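Local coordinates for protein dipeptidase (Streptococcus thermophilus, PDB 3PEB) that is the N-terminal, creatinase/prolidase-type domain of a peptidase M24B family dipeptidase, which as a whole protein probably hydrolyses dipeptides with manganese as cofactor, at residues L21-D26 / T117-R122. Numbering follows the deposited sequence.
Sequences LAIVSD and TVFEGR. With NA (sodium ion), chain M.
The Phe119 ring is held between two methyl groups, both off centre toward the rim: Ile23 CD1 lies over one face, and Val118 CG1, from the ring's own neighbour in the chain, over the opposite face. The Ile23 contact is a CH-pi interaction, with CD1 4.0 Å from the Phe119 ring centroid and 27° off the normal. Ile23 CD1 comes nearest to Phe119 CE2, at 3.6 Å. With CG1 opposite the carbonyl carbon (chi1 -58°) and the branch extended beyond it, CD1 is carried to the ring. Leu21 crosses the Phe119 side chain at about a right angle and brings CD2 obliquely to within 3.5 Å of Phe119 CE1. No hydrogen bond joins the two segments, so their link is wholly apolar and buried.

While its ring faces the core, Phe119 turns its carbonyl to a bound sodium ion, with O 2.3 Å from the metal. Three waters and Gln116 O complete the ligands; one water also donates to Glu120 OE1, another to Gly121 O.

In this creatinase/prolidase N-terminal domain, Phe119, between helix 109-118 and edge strand 122-125, lies against Leu21 and Ile23 of inner strand 21-24 and Ile100 of adjacent strand 96-102.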
loop_
_atom_site.group_PDB
_atom_site.type_symbol
_atom_site.label_atom_id
_atom_site.label_comp_id
_atom_site.label_asym_id
_atom_site.label_seq_id
_atom_site.Cartn_x
_atom_site.Cartn_y
_atom_site.Cartn_z
ATOM N N LEU A 21 -0.915 -9.897 0.193
ATOM C CA LEU A 21 -0.668 -8.470 0.222
ATOM C C LEU A 21 -1.809 -7.638 -0.333
ATOM O O LEU A 21 -2.355 -7.956 -1.416
ATOM C CB LEU A 21 0.595 -8.146 -0.590
ATOM C CG LEU A 21 0.979 -6.649 -0.761
ATOM C CD1 LEU A 21 1.416 -5.979 0.549
ATOM C CD2 LEU A 21 2.116 -6.516 -1.805
ATOM N N ALA A 22 -2.158 -6.570 0.390
ATOM C CA ALA A 22 -2.986 -5.492 -0.175
ATOM C C ALA A 22 -2.106 -4.263 -0.411
ATOM O O ALA A 22 -1.338 -3.849 0.468
ATOM C CB ALA A 22 -4.178 -5.099 0.766
ATOM N N ILE A 23 -2.277 -3.647 -1.575
ATOM C CA ILE A 23 -1.604 -2.387 -1.890
ATOM C C ILE A 23 -2.677 -1.324 -1.935
ATOM O O ILE A 23 -3.519 -1.314 -2.837
ATOM C CB ILE A 23 -0.846 -2.435 -3.256
ATOM C CG1 ILE A 23 0.188 -3.556 -3.240
ATOM C CG2 ILE A 23 -0.166 -1.053 -3.541
ATOM C CD1 ILE A 23 0.948 -3.750 -4.589
ATOM N N VAL A 24 -2.643 -0.434 -0.948
ATOM C CA VAL A 24 -3.627 0.613 -0.779
ATOM C C VAL A 24 -3.025 1.896 -1.332
ATOM O O VAL A 24 -1.929 2.296 -0.930
ATOM C CB VAL A 24 -4.019 0.756 0.723
ATOM C CG1 VAL A 24 -4.990 1.938 0.958
ATOM C CG2 VAL A 24 -4.671 -0.552 1.231
ATOM N N SER A 25 -3.743 2.521 -2.267
ATOM C CA SER A 25 -3.270 3.697 -2.954
ATOM C C SER A 25 -4.119 4.947 -2.761
ATOM O O SER A 25 -3.602 6.057 -2.938
ATOM C CB SER A 25 -3.167 3.426 -4.466
ATOM O OG SER A 25 -4.399 2.993 -4.983
ATOM N N ASP A 26 -5.401 4.796 -2.441
ATOM C CA ASP A 26 -6.297 5.928 -2.324
ATOM C C ASP A 26 -5.965 6.629 -1.022
ATOM O O ASP A 26 -6.000 5.992 0.039
ATOM C CB ASP A 26 -7.762 5.432 -2.315
ATOM C CG ASP A 26 -8.759 6.556 -2.356
ATOM O OD1 ASP A 26 -8.410 7.706 -2.001
ATOM O OD2 ASP A 26 -9.890 6.301 -2.807
ATOM N N THR A 117 5.931 -3.706 -12.501
ATOM C CA THR A 117 7.375 -3.877 -12.669
ATOM C C THR A 117 8.046 -4.361 -11.356
ATOM O O THR A 117 9.149 -4.897 -11.396
ATOM C CB THR A 117 8.114 -2.623 -13.156
ATOM O OG1 THR A 117 8.059 -1.605 -12.157
ATOM C CG2 THR A 117 7.545 -2.101 -14.507
ATOM N N VAL A 118 7.392 -4.126 -10.225
ATOM C CA VAL A 118 7.918 -4.487 -8.899
ATOM C C VAL A 118 7.438 -5.891 -8.494
ATOM O O VAL A 118 8.223 -6.732 -8.049
ATOM C CB VAL A 118 7.484 -3.438 -7.863
ATOM C CG1 VAL A 118 7.935 -3.814 -6.423
ATOM C CG2 VAL A 118 8.030 -2.040 -8.220
ATOM N N PHE A 119 6.136 -6.132 -8.629
ATOM C CA PHE A 119 5.495 -7.328 -8.098
ATOM C C PHE A 119 5.232 -8.372 -9.133
ATOM O O PHE A 119 4.686 -8.072 -10.193
ATOM C CB PHE A 119 4.178 -6.966 -7.410
ATOM C CG PHE A 119 4.370 -6.125 -6.191
ATOM C CD1 PHE A 119 4.707 -6.707 -4.969
ATOM C CD2 PHE A 119 4.304 -4.749 -6.269
ATOM C CE1 PHE A 119 4.912 -5.930 -3.867
ATOM C CE2 PHE A 119 4.519 -3.953 -5.154
ATOM C CZ PHE A 119 4.830 -4.531 -3.951
ATOM N N GLU A 120 5.638 -9.589 -8.797
ATOM C CA GLU A 120 5.325 -10.777 -9.562
ATOM C C GLU A 120 4.088 -11.381 -8.911
ATOM O O GLU A 120 4.147 -11.866 -7.749
ATOM C CB GLU A 120 6.485 -11.778 -9.495
ATOM C CG GLU A 120 6.265 -13.075 -10.295
ATOM C CD GLU A 120 6.437 -12.901 -11.804
ATOM O OE1 GLU A 120 6.760 -11.779 -12.273
ATOM O OE2 GLU A 120 6.252 -13.911 -12.519
ATOM N N GLY A 121 2.976 -11.304 -9.625
ATOM C CA GLY A 121 1.745 -11.955 -9.221
ATOM C C GLY A 121 0.522 -11.384 -9.909
ATOM O O GLY A 121 0.619 -10.454 -10.720
ATOM N N ARG A 122 -0.622 -11.948 -9.554
ATOM C CA ARG A 122 -1.907 -11.632 -10.133
ATOM C C ARG A 122 -2.617 -10.623 -9.254
ATOM O O ARG A 122 -2.698 -10.801 -8.027
ATOM C CB ARG A 122 -2.762 -12.907 -10.200
ATOM C CG ARG A 122 -4.121 -12.660 -10.805
ATOM C CD ARG A 122 -4.864 -13.942 -11.092
ATOM N NE ARG A 122 -5.662 -14.375 -9.946
ATOM C CZ ARG A 122 -5.451 -15.477 -9.232
ATOM N NH1 ARG A 122 -4.446 -16.304 -9.513
ATOM N NH2 ARG A 122 -6.268 -15.763 -8.224
HETATM NA NA NA M . 4.535 -8.239 -12.501
HETATM O O HOH W 1 7.013 -8.831 -12.449
HETATM O O HOH W 2 2.173 -8.310 -11.965
HETATM O O HOH W 3 4.605 -8.210 -14.844
#